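Long-range contacts in Serpin48 (Tenebrio molitor, PDB 3OZQ), which inhibits the serine protease SPE with high specificity, in the innate immunity of this insect: residues E30-F39 and M365-L375; T19-L27 and L243-F254. One frame throughout, in Å; residues are numbered along the deposited sequence.

Interaction 1 lies in the core of the serpin fold, where strands 34-36 and 365-372 run antiparallel and are joined by a backbone ladder that Asn-33, Ser-37 and Arg-371 extend with side-chain bonds, with apolar side chains around them. Interaction 2 sits farther out and is only partly buried: helix 10-29 meets the short helices 243-248 and 250-254 mainly through side chains, with no backbone-to-backbone hydrogen bond, rings and aliphatic groups lying inside and a lysine on the exposed side. The two contacts share neighbouring elements, since helix 10-29 leads along the chain into strand 34-36. They also meet directly, at a salt bridge between Arg-371 NH1 and Glu-247 OE2 (3.1 Å), and Val-26 packs on the Phe-34 ring.

Interaction 1: residues E30-F39 and M365-L375; sequences EKANFLVSPF and MILFAGRVTTL
Backbone pairing joins Phe-34 to Arg-371 and Val-36 to Ala-369 as antiparallel hydrogen-bonded pairs, Val-36 N reaching Ala-369 O at 2.9 Å. Between them Leu-35 faces Gly-370 with CA atoms 4.3 Å apart; glycine suits this place because a CB there would run into Phe-34 O.

Polar side chains extend the ladder at both ends. Asn-33 replaces backbone with its amide: OD1 accepts from Thr-373 N (2.6 Å) and from Thr-374 N, the latter on a lone pair, while ND2 gives a straight bond (169°) in the amide plane to Thr-374 O, 2.8 Å away. An alanine here is likely to leave the two N-H groups and that carbonyl without these mates and let the strand's C-terminal tail drift. Ser-37, the N-cap of the helix that follows, points OG anti to its own N (chi1 -178°), where it donates to Leu-367 O at 2.7 Å and also caps Ser-40 N.

The pairing corresponds to part of sheet B of the serpin fold; strand 356-362 continues it beyond 365-372, with a classic beta bulge at Leu-367 and Phe-368 opposite Ile-360.

Arg-371, extended from CG to NE, passes the Phe-34 ring obliquely, planes 44° apart, and NE donates to Ala-32 O (2.8 Å), which lies at the guanidinium's edge but tilted from its plane; NH2 adds a weak bond to that oxygen.

Among apolar contacts, Leu-35 CD1 meets Phe-368 CD1, and the bent end of Met-365 lays its methyl CE over one face of Phe-39, 3.5 Å from CE2, while SD stands obliquely in a Met-aromatic contact. One water links Phe-39 N to Ile-366 O.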
loop_
_atom_site.group_PDB
_atom_site.type_symbol
_atom_site.label_atom_id
_atom_site.label_comp_id
_atom_site.label_asym_id
_atom_site.label_seq_id
_atom_site.Cartn_x
_atom_site.Cartn_y
_atom_site.Cartn_z
ATOM N N GLU A 30 7.124 12.172 4.116
ATOM C CA GLU A 30 8.249 11.377 3.618
ATOM C C GLU A 30 9.152 12.204 2.693
ATOM O O GLU A 30 8.683 12.804 1.726
ATOM C CB GLU A 30 7.749 10.098 2.931
ATOM C CG GLU A 30 7.077 9.103 3.892
ATOM C CD GLU A 30 8.039 8.588 4.957
ATOM O OE1 GLU A 30 7.625 8.451 6.134
ATOM O OE2 GLU A 30 9.224 8.352 4.611
ATOM N N LYS A 31 10.443 12.232 2.997
ATOM C CA LYS A 31 11.381 13.097 2.285
ATOM C C LYS A 31 12.283 12.370 1.280
ATOM O O LYS A 31 13.043 13.001 0.553
ATOM C CB LYS A 31 12.246 13.875 3.278
ATOM C CG LYS A 31 12.509 13.151 4.594
ATOM C CD LYS A 31 12.876 11.680 4.390
ATOM C CE LYS A 31 12.518 10.864 5.636
ATOM N NZ LYS A 31 11.266 11.362 6.312
ATOM N N ALA A 32 12.211 11.047 1.259
ATOM C CA ALA A 32 12.989 10.257 0.324
ATOM C C ALA A 32 12.114 9.129 -0.211
ATOM O O ALA A 32 10.999 9.374 -0.672
ATOM C CB ALA A 32 14.244 9.720 0.998
ATOM N N ASN A 33 12.601 7.898 -0.161
ATOM C CA ASN A 33 11.799 6.795 -0.664
ATOM C C ASN A 33 10.627 6.534 0.267
ATOM O O ASN A 33 10.712 6.754 1.478
ATOM C CB ASN A 33 12.619 5.513 -0.845
ATOM C CG ASN A 33 13.902 5.738 -1.621
ATOM O OD1 ASN A 33 14.022 6.700 -2.376
ATOM N ND2 ASN A 33 14.867 4.839 -1.443
ATOM N N PHE A 34 9.512 6.098 -0.310
ATOM C CA PHE A 34 8.450 5.542 0.500
ATOM C C PHE A 34 7.613 4.499 -0.255
ATOM O O PHE A 34 7.677 4.379 -1.500
ATOM C CB PHE A 34 7.569 6.636 1.166
ATOM C CG PHE A 34 6.655 7.366 0.212
ATOM C CD1 PHE A 34 5.441 6.815 -0.166
ATOM C CD2 PHE A 34 7.012 8.595 -0.305
ATOM C CE1 PHE A 34 4.587 7.491 -1.045
ATOM C CE2 PHE A 34 6.177 9.265 -1.181
ATOM C CZ PHE A 34 4.960 8.706 -1.556
ATOM N N LEU A 35 6.854 3.746 0.540
ATOM C CA LEU A 35 5.929 2.727 0.058
ATOM C C LEU A 35 4.655 2.856 0.888
ATOM O O LEU A 35 4.724 3.020 2.105
ATOM C CB LEU A 35 6.536 1.328 0.237
ATOM C CG LEU A 35 5.665 0.118 -0.117
ATOM C CD1 LEU A 35 5.389 0.088 -1.619
ATOM C CD2 LEU A 35 6.335 -1.181 0.307
ATOM N N VAL A 36 3.500 2.819 0.222
ATOM C CA VAL A 36 2.214 2.897 0.889
ATOM C C VAL A 36 1.175 2.009 0.194
ATOM O O VAL A 36 1.248 1.789 -1.016
ATOM C CB VAL A 36 1.699 4.363 0.989
ATOM C CG1 VAL A 36 1.541 5.005 -0.419
ATOM C CG2 VAL A 36 0.393 4.451 1.836
ATOM N N SER A 37 0.241 1.467 0.979
ATOM C CA SER A 37 -0.887 0.731 0.426
ATOM C C SER A 37 -2.192 1.447 0.741
ATOM O O SER A 37 -2.818 1.199 1.778
ATOM C CB SER A 37 -0.958 -0.684 0.972
ATOM O OG SER A 37 -2.049 -1.364 0.363
ATOM N N PRO A 38 -2.606 2.354 -0.150
ATOM C CA PRO A 38 -3.925 2.970 0.057
ATOM C C PRO A 38 -5.032 1.913 0.105
ATOM O O PRO A 38 -5.967 2.005 0.926
ATOM C CB PRO A 38 -4.066 3.898 -1.149
ATOM C CG PRO A 38 -2.614 4.227 -1.524
ATOM C CD PRO A 38 -1.886 2.931 -1.298
ATOM N N PHE A 39 -4.915 0.893 -0.736
ATOM C CA PHE A 39 -5.908 -0.184 -0.746
ATOM C C PHE A 39 -6.074 -0.825 0.629
ATOM O O PHE A 39 -7.183 -0.897 1.163
ATOM C CB PHE A 39 -5.525 -1.272 -1.751
ATOM C CG PHE A 39 -6.185 -2.592 -1.473
ATOM C CD1 PHE A 39 -5.509 -3.591 -0.792
ATOM C CD2 PHE A 39 -7.495 -2.819 -1.865
ATOM C CE1 PHE A 39 -6.126 -4.794 -0.507
ATOM C CE2 PHE A 39 -8.110 -4.022 -1.597
ATOM C CZ PHE A 39 -7.421 -5.013 -0.923
ATOM N N MET A 365 -6.392 -3.331 -10.101
ATOM C CA MET A 365 -6.397 -2.574 -8.855
ATOM C C MET A 365 -4.999 -2.313 -8.287
ATOM O O MET A 365 -4.211 -3.240 -8.095
ATOM C CB MET A 365 -7.250 -3.268 -7.812
ATOM C CG MET A 365 -7.542 -2.388 -6.611
ATOM S SD MET A 365 -8.541 -3.270 -5.429
ATOM C CE MET A 365 -7.439 -4.594 -4.964
ATOM N N ILE A 366 -4.712 -1.044 -8.017
ATOM C CA ILE A 366 -3.465 -0.660 -7.354
ATOM C C ILE A 366 -3.406 -1.143 -5.900
ATOM O O ILE A 366 -4.265 -0.809 -5.088
ATOM C CB ILE A 366 -3.253 0.859 -7.413
ATOM C CG1 ILE A 366 -3.135 1.310 -8.871
ATOM C CG2 ILE A 366 -1.981 1.267 -6.626
ATOM C CD1 ILE A 366 -3.002 2.803 -9.050
ATOM N N LEU A 367 -2.384 -1.935 -5.587
ATOM C CA LEU A 367 -2.168 -2.486 -4.255
ATOM C C LEU A 367 -1.140 -1.701 -3.429
ATOM O O LEU A 367 -1.289 -1.539 -2.220
ATOM C CB LEU A 367 -1.708 -3.938 -4.364
ATOM C CG LEU A 367 -2.788 -4.998 -4.160
ATOM C CD1 LEU A 367 -3.917 -4.809 -5.166
ATOM C CD2 LEU A 367 -2.210 -6.402 -4.212
ATOM N N PHE A 368 -0.092 -1.239 -4.097
ATOM C CA PHE A 368 0.994 -0.502 -3.464
ATOM C C PHE A 368 1.428 0.604 -4.406
ATOM O O PHE A 368 1.355 0.448 -5.619
ATOM C CB PHE A 368 2.207 -1.405 -3.249
ATOM C CG PHE A 368 2.097 -2.325 -2.066
ATOM C CD1 PHE A 368 2.391 -1.868 -0.790
ATOM C CD2 PHE A 368 1.746 -3.654 -2.234
ATOM C CE1 PHE A 368 2.326 -2.716 0.307
ATOM C CE2 PHE A 368 1.671 -4.514 -1.136
ATOM C CZ PHE A 368 1.969 -4.039 0.132
ATOM N N ALA A 369 1.864 1.724 -3.846
ATOM C CA ALA A 369 2.449 2.787 -4.637
ATOM C C ALA A 369 3.603 3.402 -3.845
ATOM O O ALA A 369 3.652 3.291 -2.628
ATOM C CB ALA A 369 1.421 3.826 -4.977
ATOM N N GLY A 370 4.540 4.026 -4.536
ATOM C CA GLY A 370 5.659 4.631 -3.842
ATOM C C GLY A 370 6.638 5.269 -4.799
ATOM O O GLY A 370 6.365 5.447 -5.985
ATOM N N ARG A 371 7.796 5.623 -4.266
ATOM C CA ARG A 371 8.783 6.300 -5.057
ATOM C C ARG A 371 10.163 5.955 -4.540
ATOM O O ARG A 371 10.337 5.546 -3.379
ATOM C CB ARG A 371 8.553 7.805 -5.002
ATOM C CG ARG A 371 9.023 8.423 -3.736
ATOM C CD ARG A 371 8.755 9.892 -3.730
ATOM N NE ARG A 371 9.243 10.487 -2.499
ATOM C CZ ARG A 371 9.460 11.784 -2.342
ATOM N NH1 ARG A 371 9.226 12.615 -3.349
ATOM N NH2 ARG A 371 9.915 12.247 -1.184
ATOM N N VAL A 372 11.135 6.086 -5.437
ATOM C CA VAL A 372 12.535 5.961 -5.106
ATOM C C VAL A 372 13.204 7.243 -5.595
ATOM O O VAL A 372 13.099 7.584 -6.776
ATOM C CB VAL A 372 13.176 4.801 -5.874
ATOM C CG1 VAL A 372 14.703 4.820 -5.675
ATOM C CG2 VAL A 372 12.565 3.470 -5.452
ATOM N N THR A 373 13.850 7.963 -4.686
ATOM C CA THR A 373 14.589 9.167 -5.041
ATOM C C THR A 373 16.051 8.972 -4.675
ATOM O O THR A 373 16.897 9.800 -5.018
ATOM C CB THR A 373 14.099 10.401 -4.264
ATOM O OG1 THR A 373 14.490 10.274 -2.892
ATOM C CG2 THR A 373 12.582 10.544 -4.363
ATOM N N THR A 374 16.342 7.883 -3.971
ATOM C CA THR A 374 17.689 7.645 -3.471
ATOM C C THR A 374 17.989 6.152 -3.351
ATOM O O THR A 374 17.125 5.367 -2.964
ATOM C CB THR A 374 17.896 8.328 -2.098
ATOM O OG1 THR A 374 19.283 8.613 -1.907
ATOM C CG2 THR A 374 17.417 7.426 -0.968
ATOM N N LEU A 375 19.219 5.775 -3.690
ATOM C CA LEU A 375 19.671 4.388 -3.646
ATOM C C LEU A 375 21.102 4.418 -3.157
ATOM O O LEU A 375 21.740 5.464 -3.203
ATOM C CB LEU A 375 19.642 3.768 -5.044
ATOM C CG LEU A 375 18.496 2.833 -5.453
ATOM C CD1 LEU A 375 17.289 2.986 -4.538
ATOM C CD2 LEU A 375 18.125 3.025 -6.932
HETATM O O HOH W 1 -3.853 1.276 -3.505
#

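Interaction 2: residues T19-L27 and L243-F254; sequences TPSVYKEVL and LVSLESKIKRSF
The Tyr-23 ring carries Ile-250 CD1 over one face, 3.9 Å from the ring centroid in a CH-pi contact, and has Glu-247 OE2 at its edge. Phe-254 turns an edge toward the tyrosine in an offset edge-to-face pair, planes 62° apart and CZ 3.8 Å from Tyr-23 CD1. One face of Phe-254 is in turn covered by Thr-19 CG2, while Pro-20 CB approaches obliquely. Threonine suits this place because its methyl serves the ring as its OG1 bonds back to Val-15 O.

Swinging Tyr-23 CG anti to its N (chi1 -179°) sends the ring out from helix 10-29, and its hydroxyl donates to Glu-247 OE2 at 2.7 Å, on the anti lone pair. Arg-371 NH1 makes a salt bridge to the same oxygen, which probably helps keep this buried carboxylate ionised; Leu-27 CD1 packs against its carbon CD at 3.7 Å. On the exposed side, Lys-24 bends at chi3 and chi4 so that NZ donates to Glu-247 O (3.2 Å), and its CE presses tightly on Ile-250 CG2, 3.3 Å away.

Segment 19-27 of helix 10-29 crosses the weakly bonded helix at about 250-254 at 134°. As in serpins generally, helix 10-29 packs beside the two short helices on strands 356-362 and 365-372 of sheet B. On the sheet side, Tyr-23, Leu-243, Ile-250 and Phe-254 all rest on Ile-357, Phe-254 also touches Ala-369, and Val-22 and Val-26 pack against helix 279-286.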
loop_
_atom_site.group_PDB
_atom_site.type_symbol
_atom_site.label_atom_id
_atom_site.label_comp_id
_atom_site.label_asym_id
_atom_site.label_seq_id
_atom_site.Cartn_x
_atom_site.Cartn_y
_atom_site.Cartn_z
ATOM N N THR A 19 -5.725 6.315 -4.346
ATOM C CA THR A 19 -4.279 6.098 -4.326
ATOM C C THR A 19 -3.442 7.372 -4.477
ATOM O O THR A 19 -2.565 7.638 -3.644
ATOM C CB THR A 19 -3.870 5.021 -5.330
ATOM O OG1 THR A 19 -4.438 3.768 -4.924
ATOM C CG2 THR A 19 -2.346 4.891 -5.399
ATOM N N PRO A 20 -3.708 8.168 -5.527
ATOM C CA PRO A 20 -2.957 9.415 -5.700
ATOM C C PRO A 20 -3.218 10.414 -4.590
ATOM O O PRO A 20 -2.306 11.165 -4.255
ATOM C CB PRO A 20 -3.476 9.967 -7.035
ATOM C CG PRO A 20 -4.760 9.245 -7.295
ATOM C CD PRO A 20 -4.590 7.894 -6.677
ATOM N N SER A 21 -4.432 10.430 -4.040
ATOM C CA SER A 21 -4.737 11.323 -2.934
ATOM C C SER A 21 -3.884 10.936 -1.735
ATOM O O SER A 21 -3.334 11.793 -1.062
ATOM C CB SER A 21 -6.227 11.265 -2.567
ATOM O OG SER A 21 -7.048 11.650 -3.662
ATOM N N VAL A 22 -3.771 9.637 -1.478
ATOM C CA VAL A 22 -2.922 9.161 -0.393
ATOM C C VAL A 22 -1.450 9.491 -0.633
ATOM O O VAL A 22 -0.773 10.012 0.259
ATOM C CB VAL A 22 -3.127 7.660 -0.123
ATOM C CG1 VAL A 22 -2.083 7.146 0.859
ATOM C CG2 VAL A 22 -4.526 7.426 0.461
ATOM N N TYR A 23 -0.963 9.213 -1.847
ATOM C CA TYR A 23 0.426 9.477 -2.201
ATOM C C TYR A 23 0.756 10.943 -1.908
ATOM O O TYR A 23 1.769 11.245 -1.274
ATOM C CB TYR A 23 0.676 9.105 -3.682
ATOM C CG TYR A 23 2.076 9.298 -4.209
ATOM C CD1 TYR A 23 2.854 8.207 -4.596
ATOM C CD2 TYR A 23 2.618 10.567 -4.347
ATOM C CE1 TYR A 23 4.141 8.384 -5.108
ATOM C CE2 TYR A 23 3.893 10.755 -4.852
ATOM C CZ TYR A 23 4.652 9.661 -5.227
ATOM O OH TYR A 23 5.917 9.869 -5.719
ATOM N N LYS A 24 -0.113 11.849 -2.353
ATOM C CA LYS A 24 0.123 13.288 -2.197
ATOM C C LYS A 24 0.278 13.673 -0.739
ATOM O O LYS A 24 1.089 14.523 -0.390
ATOM C CB LYS A 24 -1.018 14.102 -2.826
ATOM C CG LYS A 24 -0.714 15.591 -2.958
ATOM C CD LYS A 24 -1.727 16.308 -3.864
ATOM C CE LYS A 24 -1.434 16.093 -5.359
ATOM N NZ LYS A 24 -0.414 17.037 -5.945
ATOM N N GLU A 25 -0.511 13.042 0.118
ATOM C CA GLU A 25 -0.412 13.292 1.547
ATOM C C GLU A 25 0.874 12.714 2.131
ATOM O O GLU A 25 1.596 13.398 2.853
ATOM C CB GLU A 25 -1.626 12.703 2.263
ATOM C CG GLU A 25 -2.305 13.673 3.184
ATOM C CD GLU A 25 -2.435 15.054 2.574
ATOM O OE1 GLU A 25 -3.040 15.176 1.490
ATOM O OE2 GLU A 25 -1.931 16.019 3.185
ATOM N N VAL A 26 1.169 11.458 1.808
ATOM C CA VAL A 26 2.336 10.799 2.397
ATOM C C VAL A 26 3.629 11.540 2.078
ATOM O O VAL A 26 4.513 11.657 2.928
ATOM C CB VAL A 26 2.440 9.325 1.993
ATOM C CG1 VAL A 26 3.828 8.772 2.346
ATOM C CG2 VAL A 26 1.353 8.531 2.686
ATOM N N LEU A 27 3.716 12.038 0.850
ATOM C CA LEU A 27 4.816 12.879 0.401
ATOM C C LEU A 27 5.195 13.942 1.418
ATOM O O LEU A 27 6.376 14.213 1.629
ATOM C CB LEU A 27 4.405 13.585 -0.890
ATOM C CG LEU A 27 5.164 13.253 -2.160
ATOM C CD1 LEU A 27 4.494 13.963 -3.330
ATOM C CD2 LEU A 27 6.630 13.659 -2.020
ATOM N N LEU A 243 10.801 14.359 -11.363
ATOM C CA LEU A 243 9.862 13.712 -10.436
ATOM C C LEU A 243 8.831 14.660 -9.817
ATOM O O LEU A 243 7.625 14.393 -9.863
ATOM C CB LEU A 243 10.615 12.979 -9.327
ATOM C CG LEU A 243 9.759 12.321 -8.245
ATOM C CD1 LEU A 243 8.750 11.346 -8.838
ATOM C CD2 LEU A 243 10.644 11.612 -7.235
ATOM N N VAL A 244 9.305 15.754 -9.225
ATOM C CA VAL A 244 8.411 16.744 -8.634
ATOM C C VAL A 244 7.314 17.129 -9.618
ATOM O O VAL A 244 6.141 17.239 -9.251
ATOM C CB VAL A 244 9.174 18.004 -8.198
ATOM C CG1 VAL A 244 9.796 17.800 -6.825
ATOM C CG2 VAL A 244 10.235 18.355 -9.230
ATOM N N SER A 245 7.707 17.326 -10.871
ATOM C CA SER A 245 6.761 17.633 -11.933
ATOM C C SER A 245 5.672 16.574 -11.987
ATOM O O SER A 245 4.488 16.894 -12.095
ATOM C CB SER A 245 7.474 17.701 -13.290
ATOM O OG SER A 245 8.739 18.340 -13.178
ATOM N N LEU A 246 6.077 15.311 -11.928
ATOM C CA LEU A 246 5.124 14.206 -11.997
ATOM C C LEU A 246 4.230 14.207 -10.775
ATOM O O LEU A 246 3.091 13.749 -10.830
ATOM C CB LEU A 246 5.848 12.864 -12.085
ATOM C CG LEU A 246 6.639 12.542 -13.349
ATOM C CD1 LEU A 246 7.363 11.215 -13.172
ATOM C CD2 LEU A 246 5.716 12.495 -14.567
ATOM N N GLU A 247 4.760 14.722 -9.672
ATOM C CA GLU A 247 4.041 14.724 -8.409
ATOM C C GLU A 247 3.099 15.915 -8.313
ATOM O O GLU A 247 2.109 15.879 -7.589
ATOM C CB GLU A 247 5.025 14.692 -7.244
ATOM C CG GLU A 247 5.862 13.429 -7.248
ATOM C CD GLU A 247 6.861 13.365 -6.114
ATOM O OE1 GLU A 247 7.364 14.423 -5.680
ATOM O OE2 GLU A 247 7.143 12.236 -5.658
ATOM N N SER A 248 3.400 16.965 -9.063
ATOM C CA SER A 248 2.487 18.090 -9.153
ATOM C C SER A 248 1.304 17.668 -10.007
ATOM O O SER A 248 0.217 18.249 -9.911
ATOM C CB SER A 248 3.184 19.314 -9.741
ATOM O OG SER A 248 4.183 19.795 -8.853
ATOM N N LYS A 249 1.517 16.636 -10.819
ATOM C CA LYS A 249 0.451 16.038 -11.624
ATOM C C LYS A 249 0.202 14.575 -11.235
ATOM O O LYS A 249 -0.069 13.727 -12.094
ATOM C CB LYS A 249 0.798 16.123 -13.115
ATOM C CG LYS A 249 1.169 17.521 -13.577
ATOM C CD LYS A 249 1.939 17.501 -14.886
ATOM C CE LYS A 249 2.650 18.834 -15.100
ATOM N NZ LYS A 249 3.481 19.199 -13.910
ATOM N N ILE A 250 0.269 14.295 -9.933
ATOM C CA ILE A 250 0.228 12.925 -9.424
ATOM C C ILE A 250 -0.980 12.120 -9.893
ATOM O O ILE A 250 -0.914 10.898 -10.055
ATOM C CB ILE A 250 0.272 12.903 -7.884
ATOM C CG1 ILE A 250 0.609 11.494 -7.400
ATOM C CG2 ILE A 250 -1.044 13.410 -7.298
ATOM C CD1 ILE A 250 1.903 10.954 -7.984
ATOM N N LYS A 251 -2.089 12.814 -10.107
ATOM C CA LYS A 251 -3.325 12.184 -10.548
ATOM C C LYS A 251 -3.122 11.501 -11.901
ATOM O O LYS A 251 -3.470 10.332 -12.094
ATOM C CB LYS A 251 -4.431 13.238 -10.661
ATOM C CG LYS A 251 -4.489 14.252 -9.505
ATOM C CD LYS A 251 -3.220 15.126 -9.393
ATOM C CE LYS A 251 -3.072 16.097 -10.554
ATOM N NZ LYS A 251 -2.739 15.412 -11.841
ATOM N N ARG A 252 -2.551 12.241 -12.841
ATOM C CA ARG A 252 -2.326 11.717 -14.183
ATOM C C ARG A 252 -1.410 10.492 -14.161
ATOM O O ARG A 252 -1.597 9.553 -14.930
ATOM C CB ARG A 252 -1.745 12.799 -15.096
ATOM C CG ARG A 252 -2.777 13.759 -15.673
ATOM C CD ARG A 252 -3.544 14.486 -14.579
ATOM N NE ARG A 252 -4.422 15.523 -15.119
ATOM C CZ ARG A 252 -4.097 16.811 -15.201
ATOM N NH1 ARG A 252 -2.911 17.226 -14.773
ATOM N NH2 ARG A 252 -4.958 17.684 -15.709
ATOM N N SER A 253 -0.436 10.495 -13.259
ATOM C CA SER A 253 0.561 9.429 -13.230
ATOM C C SER A 253 -0.010 8.049 -12.884
ATOM O O SER A 253 0.576 7.029 -13.235
ATOM C CB SER A 253 1.702 9.795 -12.278
ATOM O OG SER A 253 2.209 11.083 -12.577
ATOM N N PHE A 254 -1.144 8.008 -12.194
ATOM C CA PHE A 254 -1.719 6.723 -11.787
ATOM C C PHE A 254 -2.860 6.276 -12.690
ATOM O O PHE A 254 -3.245 5.103 -12.691
ATOM C CB PHE A 254 -2.174 6.769 -10.327
ATOM C CG PHE A 254 -1.044 6.724 -9.348
ATOM C CD1 PHE A 254 -0.598 7.874 -8.727
ATOM C CD2 PHE A 254 -0.411 5.530 -9.065
ATOM C CE1 PHE A 254 0.451 7.831 -7.833
ATOM C CE2 PHE A 254 0.649 5.484 -8.178
ATOM C CZ PHE A 254 1.072 6.636 -7.557
#